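Long-range contacts in maltose/maltodextrin-binding protein (PDB 2GH9), which binds maltotriose as a periplasmic binding protein and probably serves maltodextrin uptake in Thermus thermophilus: residues Glu133-Ala138 with Tyr206-Glu211; Tyr151-Pro156 with Gln197-Leu202; Phe163-Ala168 with Pro253-Ala258. All blocks are in the same frame, centred on the assembly; numbering follows the deposited sequence.

Contact 1 (Glu133-Ala138 with Tyr206-Glu211); sequences EFLALA and YNLVPE
Y206 meets L135 where the chain has just left helix 189-204, and the meeting is purely apolar. The two side chains cross at about a right angle. Both methyls of L135 approach Y206 obliquely, near CD1 and CB: CD2 of L135 comes to 3.7 Å from CD1 of Y206, while CD1 of L135 sits 3.8 Å from CB of Y206, at the root of the ring. L135 has its CG anti to the backbone N (chi1 -178°), which brings the end of the side chain to the tyrosine. The ring of W131, one turn earlier on helix 131-141, packs edge-to-face with Y206, and the carbonyl O of Y206 takes a hydrogen bond from NE2 of Q139.

N207 then turns the chain with a positive phi, ending the helical course. In this alpha/beta lobe of the periplasmic-binding-protein fold, the exit of helix 189-204 lies against the flank of helix 131-141, with no hydrogen bond between the two segments.

L208 comes next. A138, whose CB is directed toward the loop, receives both methyls of L208 on that atom, CD2 of L208 at 3.7 Å and CD1 of L208 at 4.0 Å. CD1 of L208 also reaches CD1 of L135 at 4.1 Å and CE2 of F134 at 4.2 Å. The F134 ring is itself enclosed by aromatic neighbours, meeting F252 and F149 edge-to-face. Beyond L208, V209 packs instead on F149 and I153.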
ATOM      1  N   GLU A 133       6.075  21.194 -15.500  1.00 29.25           N
ATOM      2  CA  GLU A 133       5.568  22.114 -14.492  1.00 30.11           C
ATOM      3  C   GLU A 133       5.888  21.645 -13.057  1.00 29.75           C
ATOM      4  O   GLU A 133       6.215  22.450 -12.193  1.00 30.19           O
ATOM      5  CB  GLU A 133       4.058  22.235 -14.663  1.00 30.62           C
ATOM      6  CG  GLU A 133       3.516  23.599 -14.415  1.00 32.65           C
ATOM      7  CD  GLU A 133       2.056  23.690 -14.761  1.00 31.44           C
ATOM      8  OE1 GLU A 133       1.708  24.504 -15.636  1.00 35.89           O
ATOM      9  OE2 GLU A 133       1.262  22.946 -14.171  1.00 33.17           O
ATOM     10  N   PHE A 134       5.781  20.336 -12.829  1.00 29.88           N
ATOM     11  CA  PHE A 134       6.133  19.705 -11.557  1.00 29.88           C
ATOM     12  C   PHE A 134       7.613  19.849 -11.277  1.00 29.71           C
ATOM     13  O   PHE A 134       7.997  20.236 -10.185  1.00 29.61           O
ATOM     14  CB  PHE A 134       5.768  18.208 -11.577  1.00 28.85           C
ATOM     15  CG  PHE A 134       6.471  17.387 -10.509  1.00 29.03           C
ATOM     16  CD1 PHE A 134       5.983  17.353  -9.201  1.00 27.45           C
ATOM     17  CD2 PHE A 134       7.593  16.627 -10.825  1.00 26.26           C
ATOM     18  CE1 PHE A 134       6.626  16.607  -8.226  1.00 27.71           C
ATOM     19  CE2 PHE A 134       8.223  15.874  -9.861  1.00 26.99           C
ATOM     20  CZ  PHE A 134       7.734  15.864  -8.554  1.00 27.16           C
ATOM     21  N   LEU A 135       8.426  19.503 -12.274  1.00 30.45           N
ATOM     22  CA  LEU A 135       9.866  19.577 -12.171  1.00 31.16           C
ATOM     23  C   LEU A 135      10.331  20.976 -11.814  1.00 31.65           C
ATOM     24  O   LEU A 135      11.110  21.146 -10.876  1.00 31.82           O
ATOM     25  CB  LEU A 135      10.538  19.105 -13.465  1.00 31.18           C
ATOM     26  CG  LEU A 135      12.070  19.091 -13.465  1.00 30.75           C
ATOM     27  CD1 LEU A 135      12.641  18.310 -12.270  1.00 26.67           C
ATOM     28  CD2 LEU A 135      12.577  18.534 -14.809  1.00 31.12           C
ATOM     29  N   ALA A 136       9.828  21.965 -12.544  1.00 32.32           N
ATOM     30  CA  ALA A 136      10.197  23.369 -12.326  1.00 33.06           C
ATOM     31  C   ALA A 136       9.829  23.842 -10.915  1.00 33.63           C
ATOM     32  O   ALA A 136      10.638  24.477 -10.234  1.00 34.35           O
ATOM     33  CB  ALA A 136       9.537  24.260 -13.372  1.00 32.81           C
ATOM     34  N   LEU A 137       8.617  23.503 -10.484  1.00 33.92           N
ATOM     35  CA  LEU A 137       8.137  23.797  -9.137  1.00 33.61           C
ATOM     36  C   LEU A 137       8.964  23.115  -8.040  1.00 33.78           C
ATOM     37  O   LEU A 137       9.362  23.768  -7.073  1.00 33.55           O
ATOM     38  CB  LEU A 137       6.680  23.372  -9.012  1.00 33.78           C
ATOM     39  CG  LEU A 137       5.902  23.656  -7.732  1.00 34.19           C
ATOM     40  CD1 LEU A 137       5.868  25.157  -7.444  1.00 33.68           C
ATOM     41  CD2 LEU A 137       4.476  23.079  -7.843  1.00 33.62           C
ATOM     42  N   ALA A 138       9.206  21.811  -8.181  1.00 33.67           N
ATOM     43  CA  ALA A 138       9.904  21.040  -7.160  1.00 34.04           C
ATOM     44  C   ALA A 138      11.326  21.566  -6.952  1.00 34.35           C
ATOM     45  O   ALA A 138      11.803  21.650  -5.828  1.00 33.10           O
ATOM     46  CB  ALA A 138       9.932  19.538  -7.528  1.00 33.49           C
ATOM     47  N   TYR A 206      17.968  15.639 -11.726  1.00 31.90           N
ATOM     48  CA  TYR A 206      16.979  16.616 -11.316  1.00 32.04           C
ATOM     49  C   TYR A 206      17.229  17.119  -9.903  1.00 31.63           C
ATOM     50  O   TYR A 206      16.688  18.147  -9.524  1.00 31.74           O
ATOM     51  CB  TYR A 206      15.543  16.054 -11.452  1.00 32.41           C
ATOM     52  CG  TYR A 206      15.231  15.422 -12.801  1.00 32.12           C
ATOM     53  CD1 TYR A 206      15.262  16.176 -13.982  1.00 33.15           C
ATOM     54  CD2 TYR A 206      14.890  14.079 -12.895  1.00 33.62           C
ATOM     55  CE1 TYR A 206      14.952  15.600 -15.219  1.00 31.88           C
ATOM     56  CE2 TYR A 206      14.602  13.491 -14.123  1.00 33.26           C
ATOM     57  CZ  TYR A 206      14.632  14.254 -15.278  1.00 32.76           C
ATOM     58  OH  TYR A 206      14.368  13.640 -16.468  1.00 32.02           O
ATOM     59  N   ASN A 207      18.055  16.397  -9.136  1.00 32.47           N
ATOM     60  CA  ASN A 207      18.481  16.816  -7.790  1.00 32.40           C
ATOM     61  C   ASN A 207      17.293  17.082  -6.850  1.00 32.48           C
ATOM     62  O   ASN A 207      17.214  18.138  -6.197  1.00 32.80           O
ATOM     63  CB  ASN A 207      19.425  18.034  -7.866  1.00 32.80           C
ATOM     64  CG  ASN A 207      20.123  18.317  -6.534  1.00 32.76           C
ATOM     65  OD1 ASN A 207      20.608  17.399  -5.854  1.00 31.44           O
ATOM     66  ND2 ASN A 207      20.161  19.587  -6.151  1.00 32.01           N
ATOM     67  N   LEU A 208      16.365  16.116  -6.795  1.00 31.85           N
ATOM     68  CA  LEU A 208      15.152  16.268  -5.993  1.00 31.97           C
ATOM     69  C   LEU A 208      15.201  15.447  -4.702  1.00 31.34           C
ATOM     70  O   LEU A 208      14.787  15.930  -3.630  1.00 31.28           O
ATOM     71  CB  LEU A 208      13.902  15.911  -6.823  1.00 31.78           C
ATOM     72  CG  LEU A 208      13.510  16.887  -7.939  1.00 33.13           C
ATOM     73  CD1 LEU A 208      12.201  16.478  -8.610  1.00 33.28           C
ATOM     74  CD2 LEU A 208      13.385  18.295  -7.394  1.00 32.98           C
ATOM     75  N   VAL A 209      15.732  14.227  -4.803  1.00 31.40           N
ATOM     76  CA  VAL A 209      15.723  13.277  -3.703  1.00 31.58           C
ATOM     77  C   VAL A 209      17.149  12.847  -3.366  1.00 31.85           C
ATOM     78  O   VAL A 209      17.692  11.964  -4.002  1.00 31.65           O
ATOM     79  CB  VAL A 209      14.847  12.039  -4.038  1.00 31.23           C
ATOM     80  CG1 VAL A 209      14.653  11.194  -2.785  1.00 30.69           C
ATOM     81  CG2 VAL A 209      13.471  12.495  -4.629  1.00 29.57           C
ATOM     82  N   PRO A 210      17.764  13.493  -2.364  1.00 33.03           N
ATOM     83  CA  PRO A 210      19.141  13.129  -2.004  1.00 33.62           C
ATOM     84  C   PRO A 210      19.288  11.787  -1.284  1.00 34.50           C
ATOM     85  O   PRO A 210      18.306  11.095  -0.992  1.00 34.91           O
ATOM     86  CB  PRO A 210      19.586  14.280  -1.090  1.00 33.65           C
ATOM     87  CG  PRO A 210      18.311  14.859  -0.536  1.00 33.48           C
ATOM     88  CD  PRO A 210      17.243  14.621  -1.566  1.00 32.47           C
ATOM     89  N   GLU A 211      20.542  11.439  -1.007  1.00 35.40           N
ATOM     90  CA  GLU A 211      20.879  10.274  -0.212  1.00 34.98           C
ATOM     91  C   GLU A 211      20.175  10.308   1.160  1.00 34.67           C
ATOM     92  O   GLU A 211      19.869  11.373   1.720  1.00 35.33           O
ATOM     93  CB  GLU A 211      22.409  10.196  -0.066  1.00 35.51           C
ATOM     94  CG  GLU A 211      22.907   9.244   1.004  1.00 37.41           C
ATOM     95  CD  GLU A 211      22.633   7.787   0.700  1.00 41.62           C
ATOM     96  OE1 GLU A 211      22.820   7.377  -0.466  1.00 44.17           O
ATOM     97  OE2 GLU A 211      22.276   7.040   1.651  1.00 45.25           O
TER

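Contact 2 (Tyr151-Pro156 with Gln197-Leu202); sequences YNIGDP and QFIKDL. With GLC (alpha-D-glucopyranose), chain B; GLC (alpha-D-glucopyranose), chain C.
The loop that leads from strand 149-150 into helix 156-166 carries part of the maltotriose site, and its rear packs on helix 189-204. The type I turn from N152 to D155 holds both duties, I153 facing the helix and D155 the sugar. On the sugar side D155, the N-cap residue of helix 156-166, divides its carboxylate between two glucose units: OD1 accepts from O6 of the chain B glucose at 2.7 Å, and OD2 accepts from O6 of the chain C glucose, also at 2.7 Å. OD1 additionally takes a weak hydrogen bond from the backbone N of F158, which probably steadies the carboxylate.

On the protein side, Y151 and I153 meet I199 and L202. The ring of Y151 crosses L202 at about a right angle, its OH 3.5 Å from CD1 of L202; that hydroxyl finds its polar partner in OD1 of N159. I153 and I199 slide past each other in opposite directions, with CG1 of I153 3.7 Å from CG2 of I199. CG1 of I153 stands anti to the backbone N (chi1 -173°), which brings CD1 of I153 to helix 189-204, 4.4 Å from CB of L202.

Around this apolar seam, helix 341-357 supplies I356 against both isoleucines, helix 156-166 places F163 on I199 and F162 on Y151, and the ring of F149 in strand 149-150 meets that of Y151, their planes about 20° apart.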
ATOM      1  N   TYR A 151      10.268  11.421  -1.406  1.00 24.29           N
ATOM      2  CA  TYR A 151       9.521  10.161  -1.263  1.00 24.40           C
ATOM      3  C   TYR A 151      10.470   9.015  -0.912  1.00 24.21           C
ATOM      4  O   TYR A 151      11.695   9.161  -1.006  1.00 23.95           O
ATOM      5  CB  TYR A 151       8.688   9.846  -2.537  1.00 23.81           C
ATOM      6  CG  TYR A 151       9.428   9.145  -3.661  1.00 23.96           C
ATOM      7  CD1 TYR A 151      10.442   9.791  -4.356  1.00 24.79           C
ATOM      8  CD2 TYR A 151       9.084   7.848  -4.059  1.00 22.03           C
ATOM      9  CE1 TYR A 151      11.123   9.170  -5.372  1.00 23.45           C
ATOM     10  CE2 TYR A 151       9.770   7.205  -5.093  1.00 23.44           C
ATOM     11  CZ  TYR A 151      10.794   7.894  -5.747  1.00 24.23           C
ATOM     12  OH  TYR A 151      11.494   7.336  -6.770  1.00 24.40           O
ATOM     13  N   ASN A 152       9.893   7.880  -0.524  1.00 23.45           N
ATOM     14  CA  ASN A 152      10.659   6.675  -0.216  1.00 23.72           C
ATOM     15  C   ASN A 152      11.267   6.057  -1.478  1.00 23.26           C
ATOM     16  O   ASN A 152      10.809   5.045  -1.979  1.00 22.83           O
ATOM     17  CB  ASN A 152       9.772   5.676   0.549  1.00 23.29           C
ATOM     18  CG  ASN A 152      10.551   4.567   1.194  1.00 24.20           C
ATOM     19  OD1 ASN A 152      11.791   4.523   1.142  1.00 22.74           O
ATOM     20  ND2 ASN A 152       9.820   3.641   1.833  1.00 25.31           N
ATOM     21  N   ILE A 153      12.355   6.672  -1.947  1.00 23.72           N
ATOM     22  CA  ILE A 153      12.943   6.384  -3.248  1.00 22.66           C
ATOM     23  C   ILE A 153      13.451   4.960  -3.451  1.00 23.14           C
ATOM     24  O   ILE A 153      13.450   4.445  -4.568  1.00 22.27           O
ATOM     25  CB  ILE A 153      14.065   7.455  -3.557  1.00 23.36           C
ATOM     26  CG1 ILE A 153      14.619   7.324  -4.972  1.00 22.66           C
ATOM     27  CG2 ILE A 153      15.189   7.406  -2.527  1.00 21.98           C
ATOM     28  CD1 ILE A 153      15.316   8.605  -5.442  1.00 22.47           C
ATOM     29  N   GLY A 154      13.901   4.319  -2.378  1.00 22.83           N
ATOM     30  CA  GLY A 154      14.393   2.970  -2.476  1.00 22.71           C
ATOM     31  C   GLY A 154      13.328   1.899  -2.506  1.00 22.29           C
ATOM     32  O   GLY A 154      13.628   0.772  -2.814  1.00 21.55           O
ATOM     33  N   ASP A 155      12.078   2.255  -2.202  1.00 22.97           N
ATOM     34  CA  ASP A 155      10.992   1.274  -2.064  1.00 22.49           C
ATOM     35  C   ASP A 155      10.351   0.825  -3.411  1.00 22.06           C
ATOM     36  O   ASP A 155       9.881   1.645  -4.184  1.00 22.41           O
ATOM     37  CB  ASP A 155       9.952   1.867  -1.110  1.00 22.36           C
ATOM     38  CG  ASP A 155       8.946   0.843  -0.595  1.00 23.34           C
ATOM     39  OD1 ASP A 155       8.259   0.246  -1.429  1.00 25.37           O
ATOM     40  OD2 ASP A 155       8.810   0.676   0.644  1.00 23.57           O
ATOM     41  N   PRO A 156      10.313  -0.484  -3.685  1.00 21.95           N
ATOM     42  CA  PRO A 156       9.777  -0.980  -4.980  1.00 21.42           C
ATOM     43  C   PRO A 156       8.263  -0.723  -5.232  1.00 21.23           C
ATOM     44  O   PRO A 156       7.854  -0.312  -6.341  1.00 20.60           O
ATOM     45  CB  PRO A 156      10.083  -2.489  -4.938  1.00 21.02           C
ATOM     46  CG  PRO A 156      10.314  -2.817  -3.528  1.00 21.69           C
ATOM     47  CD  PRO A 156      10.761  -1.584  -2.807  1.00 21.85           C
ATOM     48  N   GLN A 197      16.661   4.255 -14.552  1.00 26.41           N
ATOM     49  CA  GLN A 197      17.329   5.510 -14.980  1.00 26.33           C
ATOM     50  C   GLN A 197      16.551   6.778 -14.572  1.00 25.87           C
ATOM     51  O   GLN A 197      17.123   7.742 -14.057  1.00 25.98           O
ATOM     52  CB  GLN A 197      17.546   5.495 -16.494  1.00 26.92           C
ATOM     53  CG  GLN A 197      18.515   6.576 -16.995  1.00 28.08           C
ATOM     54  CD  GLN A 197      19.876   6.537 -16.285  1.00 29.77           C
ATOM     55  OE1 GLN A 197      20.592   5.541 -16.350  1.00 32.84           O
ATOM     56  NE2 GLN A 197      20.210   7.603 -15.591  1.00 30.23           N
ATOM     57  N   PHE A 198      15.238   6.779 -14.781  1.00 25.61           N
ATOM     58  CA  PHE A 198      14.413   7.890 -14.293  1.00 25.23           C
ATOM     59  C   PHE A 198      14.527   8.065 -12.768  1.00 25.29           C
ATOM     60  O   PHE A 198      14.654   9.205 -12.264  1.00 24.39           O
ATOM     61  CB  PHE A 198      12.941   7.711 -14.686  1.00 24.83           C
ATOM     62  CG  PHE A 198      12.033   8.673 -13.993  1.00 24.21           C
ATOM     63  CD1 PHE A 198      12.082  10.010 -14.308  1.00 22.33           C
ATOM     64  CD2 PHE A 198      11.169   8.253 -12.995  1.00 23.04           C
ATOM     65  CE1 PHE A 198      11.292  10.924 -13.647  1.00 21.90           C
ATOM     66  CE2 PHE A 198      10.376   9.165 -12.323  1.00 21.98           C
ATOM     67  CZ  PHE A 198      10.426  10.499 -12.658  1.00 23.50           C
ATOM     68  N   ILE A 199      14.476   6.943 -12.036  1.00 25.63           N
ATOM     69  CA  ILE A 199      14.639   6.996 -10.586  1.00 26.03           C
ATOM     70  C   ILE A 199      16.031   7.535 -10.229  1.00 26.62           C
ATOM     71  O   ILE A 199      16.140   8.428  -9.398  1.00 26.51           O
ATOM     72  CB  ILE A 199      14.327   5.657  -9.875  1.00 25.89           C
ATOM     73  CG1 ILE A 199      12.857   5.268 -10.082  1.00 25.40           C
ATOM     74  CG2 ILE A 199      14.651   5.769  -8.368  1.00 24.92           C
ATOM     75  CD1 ILE A 199      12.548   3.774  -9.943  1.00 25.61           C
ATOM     76  N   LYS A 200      17.078   7.042 -10.882  1.00 27.26           N
ATOM     77  CA  LYS A 200      18.415   7.664 -10.719  1.00 28.94           C
ATOM     78  C   LYS A 200      18.409   9.168 -10.970  1.00 28.73           C
ATOM     79  O   LYS A 200      18.955   9.945 -10.177  1.00 28.78           O
ATOM     80  CB  LYS A 200      19.452   7.014 -11.626  1.00 28.91           C
ATOM     81  CG  LYS A 200      19.957   5.721 -11.107  1.00 31.47           C
ATOM     82  CD  LYS A 200      20.942   5.041 -12.089  1.00 31.57           C
ATOM     83  CE  LYS A 200      22.316   5.719 -12.132  1.00 34.43           C
ATOM     84  NZ  LYS A 200      23.192   4.987 -13.116  1.00 34.63           N
ATOM     85  N   ASP A 201      17.756   9.570 -12.060  1.00 29.39           N
ATOM     86  CA  ASP A 201      17.711  10.967 -12.471  1.00 28.92           C
ATOM     87  C   ASP A 201      17.054  11.838 -11.429  1.00 29.03           C
ATOM     88  O   ASP A 201      17.375  13.012 -11.334  1.00 27.99           O
ATOM     89  CB  ASP A 201      16.976  11.147 -13.814  1.00 29.40           C
ATOM     90  CG  ASP A 201      17.729  10.555 -15.000  1.00 30.64           C
ATOM     91  OD1 ASP A 201      18.916  10.180 -14.867  1.00 30.37           O
ATOM     92  OD2 ASP A 201      17.117  10.459 -16.090  1.00 31.87           O
ATOM     93  N   LEU A 202      16.102  11.279 -10.674  1.00 29.24           N
ATOM     94  CA  LEU A 202      15.441  12.007  -9.588  1.00 29.26           C
ATOM     95  C   LEU A 202      16.478  12.483  -8.556  1.00 29.18           C
ATOM     96  O   LEU A 202      16.264  13.459  -7.855  1.00 28.65           O
ATOM     97  CB  LEU A 202      14.344  11.134  -8.911  1.00 28.79           C
ATOM     98  CG  LEU A 202      13.013  10.933  -9.675  1.00 27.65           C
ATOM     99  CD1 LEU A 202      12.047   9.992  -8.945  1.00 25.78           C
ATOM    100  CD2 LEU A 202      12.317  12.261  -9.919  1.00 25.73           C
TER
HETATM  101  C1  GLC B   3       3.869  -3.175  -0.093  1.00 21.41           C
HETATM  102  C2  GLC B   3       3.445  -4.623   0.073  1.00 23.81           C
HETATM  103  C3  GLC B   3       4.437  -5.368   0.953  1.00 20.91           C
HETATM  104  C4  GLC B   3       5.841  -5.189   0.388  1.00 22.87           C
HETATM  105  C5  GLC B   3       6.211  -3.710   0.201  1.00 21.20           C
HETATM  106  C6  GLC B   3       7.568  -3.501  -0.487  1.00 22.18           C
HETATM  107  O2  GLC B   3       2.125  -4.696   0.643  1.00 23.79           O
HETATM  108  O3  GLC B   3       4.098  -6.750   1.001  1.00 20.11           O
HETATM  109  O4  GLC B   3       6.751  -5.832   1.279  1.00 22.90           O
HETATM  110  O5  GLC B   3       5.215  -3.070  -0.601  1.00 20.90           O
HETATM  111  O6  GLC B   3       8.038  -2.178  -0.202  1.00 25.43           O
HETATM  112  C1  GLC C   2       2.218   1.018   2.723  1.00 15.32           C
HETATM  113  C2  GLC C   2       1.203   0.122   2.038  1.00 15.94           C
HETATM  114  C3  GLC C   2       1.808  -1.288   1.851  1.00 16.40           C
HETATM  115  C4  GLC C   2       3.169  -1.267   1.174  1.00 18.11           C
HETATM  116  C5  GLC C   2       4.091  -0.272   1.874  1.00 17.70           C
HETATM  117  C6  GLC C   2       5.410  -0.116   1.109  1.00 18.26           C
HETATM  118  O2  GLC C   2       0.027   0.019   2.845  1.00 16.86           O
HETATM  119  O3  GLC C   2       0.914  -2.106   1.128  1.00 16.48           O
HETATM  120  O4  GLC C   2       3.748  -2.587   1.198  1.00 19.54           O
HETATM  121  O5  GLC C   2       3.451   1.020   1.991  1.00 14.21           O
HETATM  122  O6  GLC C   2       6.489   0.267   1.966  1.00 19.26           O

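Contact 3 (Phe163-Ala168 with Pro253-Ala258); sequences FKAFGA and PVPPGA. Unlike the reference sequence in segment 253-258: V254 (reference Ala).
A165 and F166, in the last turn of helix 156-166, pack into the turn made by P255 to A258. The tight part centres on three small groups: CB of A165 lies 3.5 Å from CB of A258, closer than usual for two carbons, and 3.6 Å from CD of P255. The same methyl of A258 also sits over one face of the F166 ring, a CH-pi contact 3.8 Å from the centroid and 15° off the normal. CZ of F166 meets O of P256 at the ring edge, at 3.6 Å, and CE2 of F166 lies 3.9 Å from CB of P255. With CG anti to the carbonyl carbon (chi1 -75°), the ring lies across the turn, where F198 of helix 189-204 also packs on it. An alanine in place of F166 would probably open a gap between the end of helix 156-166 and the P255-A258 turn, and leave the A258 methyl without its aromatic face.

The solvent side is looser. G257 is exposed at the corner of the type II turn, and a water joins O of F166 to O of G257, the second link weak. Here the helix ends in a Schellman motif at G167, whose positive phi suits glycine.

Between the two segments cohesion is apolar, resting on methyl, proline and aromatic surfaces; a backbone hydrogen bond of A165 with N260, just beyond, adds the polar tie.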
ATOM      1  N   PHE A 163       7.452   2.208 -13.147  1.00 20.15           N
ATOM      2  CA  PHE A 163       7.601   0.976 -13.926  1.00 21.52           C
ATOM      3  C   PHE A 163       6.411   0.758 -14.886  1.00 21.56           C
ATOM      4  O   PHE A 163       6.604   0.379 -16.046  1.00 21.99           O
ATOM      5  CB  PHE A 163       7.840  -0.247 -13.017  1.00 21.80           C
ATOM      6  CG  PHE A 163       9.271  -0.392 -12.538  1.00 22.14           C
ATOM      7  CD1 PHE A 163      10.102  -1.391 -13.055  1.00 23.84           C
ATOM      8  CD2 PHE A 163       9.770   0.436 -11.544  1.00 22.40           C
ATOM      9  CE1 PHE A 163      11.416  -1.549 -12.595  1.00 22.34           C
ATOM     10  CE2 PHE A 163      11.091   0.293 -11.081  1.00 22.06           C
ATOM     11  CZ  PHE A 163      11.907  -0.723 -11.616  1.00 21.88           C
ATOM     12  N   LYS A 164       5.203   1.042 -14.403  1.00 21.76           N
ATOM     13  CA  LYS A 164       3.981   1.016 -15.214  1.00 22.35           C
ATOM     14  C   LYS A 164       4.012   2.044 -16.359  1.00 22.41           C
ATOM     15  O   LYS A 164       3.761   1.691 -17.521  1.00 22.82           O
ATOM     16  CB  LYS A 164       2.744   1.218 -14.322  1.00 21.96           C
ATOM     17  CG  LYS A 164       1.410   1.087 -15.062  1.00 23.08           C
ATOM     18  CD  LYS A 164       0.259   0.810 -14.106  1.00 23.80           C
ATOM     19  CE  LYS A 164      -1.019   0.496 -14.858  1.00 24.78           C
ATOM     20  NZ  LYS A 164      -0.875  -0.741 -15.637  1.00 26.80           N
ATOM     21  N   ALA A 165       4.358   3.288 -16.053  1.00 22.48           N
ATOM     22  CA  ALA A 165       4.519   4.300 -17.091  1.00 23.62           C
ATOM     23  C   ALA A 165       5.449   3.802 -18.233  1.00 24.19           C
ATOM     24  O   ALA A 165       5.115   3.907 -19.415  1.00 24.50           O
ATOM     25  CB  ALA A 165       5.042   5.609 -16.498  1.00 22.73           C
ATOM     26  N   PHE A 166       6.598   3.234 -17.871  1.00 25.18           N
ATOM     27  CA  PHE A 166       7.589   2.798 -18.860  1.00 25.37           C
ATOM     28  C   PHE A 166       7.271   1.463 -19.547  1.00 26.35           C
ATOM     29  O   PHE A 166       7.962   1.086 -20.494  1.00 26.87           O
ATOM     30  CB  PHE A 166       8.993   2.765 -18.250  1.00 25.65           C
ATOM     31  CG  PHE A 166       9.600   4.124 -18.061  1.00 25.53           C
ATOM     32  CD1 PHE A 166      10.038   4.863 -19.165  1.00 24.85           C
ATOM     33  CD2 PHE A 166       9.754   4.661 -16.803  1.00 24.00           C
ATOM     34  CE1 PHE A 166      10.597   6.105 -19.008  1.00 24.49           C
ATOM     35  CE2 PHE A 166      10.330   5.901 -16.639  1.00 26.61           C
ATOM     36  CZ  PHE A 166      10.745   6.632 -17.761  1.00 25.38           C
ATOM     37  N   GLY A 167       6.231   0.759 -19.097  1.00 26.44           N
ATOM     38  CA  GLY A 167       5.617  -0.305 -19.909  1.00 26.40           C
ATOM     39  C   GLY A 167       5.214  -1.595 -19.224  1.00 26.40           C
ATOM     40  O   GLY A 167       4.810  -2.529 -19.902  1.00 26.19           O
ATOM     41  N   ALA A 168       5.357  -1.674 -17.901  1.00 26.79           N
ATOM     42  CA  ALA A 168       4.951  -2.867 -17.134  1.00 27.17           C
ATOM     43  C   ALA A 168       3.479  -2.761 -16.753  1.00 27.50           C
ATOM     44  O   ALA A 168       3.118  -1.889 -15.985  1.00 27.38           O
ATOM     45  CB  ALA A 168       5.824  -3.018 -15.858  1.00 27.35           C
ATOM     46  N   PRO A 253       2.703  13.031 -11.968  1.00 22.70           N
ATOM     47  CA  PRO A 253       2.997  13.191 -13.392  1.00 22.88           C
ATOM     48  C   PRO A 253       3.715  12.005 -14.035  1.00 23.02           C
ATOM     49  O   PRO A 253       4.473  11.284 -13.383  1.00 21.90           O
ATOM     50  CB  PRO A 253       3.872  14.451 -13.459  1.00 23.06           C
ATOM     51  CG  PRO A 253       4.228  14.809 -12.084  1.00 23.46           C
ATOM     52  CD  PRO A 253       3.233  14.150 -11.167  1.00 23.05           C
ATOM     53  N   VAL A 254       3.447  11.812 -15.321  1.00 22.89           N
ATOM     54  CA  VAL A 254       4.050  10.739 -16.065  1.00 23.26           C
ATOM     55  C   VAL A 254       5.511  11.120 -16.281  1.00 24.13           C
ATOM     56  O   VAL A 254       5.802  12.254 -16.690  1.00 24.99           O
ATOM     57  CB  VAL A 254       3.308  10.498 -17.401  1.00 23.20           C
ATOM     58  CG1 VAL A 254       3.858   9.255 -18.141  1.00 22.98           C
ATOM     59  CG2 VAL A 254       1.843  10.325 -17.128  1.00 19.95           C
ATOM     60  N   PRO A 255       6.440  10.189 -15.962  1.00 24.98           N
ATOM     61  CA  PRO A 255       7.867  10.501 -16.142  1.00 24.71           C
ATOM     62  C   PRO A 255       8.181  10.770 -17.618  1.00 24.93           C
ATOM     63  O   PRO A 255       7.502  10.228 -18.502  1.00 25.29           O
ATOM     64  CB  PRO A 255       8.584   9.235 -15.665  1.00 24.78           C
ATOM     65  CG  PRO A 255       7.577   8.426 -14.935  1.00 26.15           C
ATOM     66  CD  PRO A 255       6.225   8.833 -15.419  1.00 24.83           C
ATOM     67  N   PRO A 256       9.202  11.594 -17.883  1.00 24.63           N
ATOM     68  CA  PRO A 256       9.595  11.888 -19.250  1.00 24.33           C
ATOM     69  C   PRO A 256      10.184  10.638 -19.931  1.00 23.86           C
ATOM     70  O   PRO A 256      10.957   9.898 -19.320  1.00 23.96           O
ATOM     71  CB  PRO A 256      10.650  12.983 -19.076  1.00 24.94           C
ATOM     72  CG  PRO A 256      11.228  12.728 -17.715  1.00 25.58           C
ATOM     73  CD  PRO A 256      10.079  12.247 -16.892  1.00 24.96           C
ATOM     74  N   GLY A 257       9.786  10.385 -21.175  1.00 23.61           N
ATOM     75  CA  GLY A 257      10.217   9.189 -21.911  1.00 23.64           C
ATOM     76  C   GLY A 257       9.313   7.960 -21.791  1.00 23.64           C
ATOM     77  O   GLY A 257       9.460   7.010 -22.570  1.00 24.18           O
ATOM     78  N   ALA A 258       8.408   7.965 -20.810  1.00 23.07           N
ATOM     79  CA  ALA A 258       7.467   6.864 -20.590  1.00 23.35           C
ATOM     80  C   ALA A 258       6.343   6.892 -21.624  1.00 22.95           C
ATOM     81  O   ALA A 258       5.722   7.921 -21.854  1.00 22.59           O
ATOM     82  CB  ALA A 258       6.897   6.906 -19.165  1.00 22.55           C
TER
HETATM   83  O   HOH W   1       8.445   3.841 -22.210  1.00 26.76           O

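In the fold
All three contacts lie in one lobe and rely on apolar side chains, without a direct hydrogen bond between paired segments, yet they differ in place. Contacts 1 and 2 are buried, whereas contact 3 is partly buried and carries a water on its solvent side. Helix 189-204 joins the first two: its body packs in contact 2, and the loop after it in contact 1; L208 N bonds to L202 O, and Y206 N probably to D201 O. Contacts 2 and 3 lie at the two ends of helix 156-166, the loop entering it and its last turn, and F198 bridges them to P255 and F166. Only contact 2 reaches the sugar, through charged D155; contact 1 is farthest from the chain's centre.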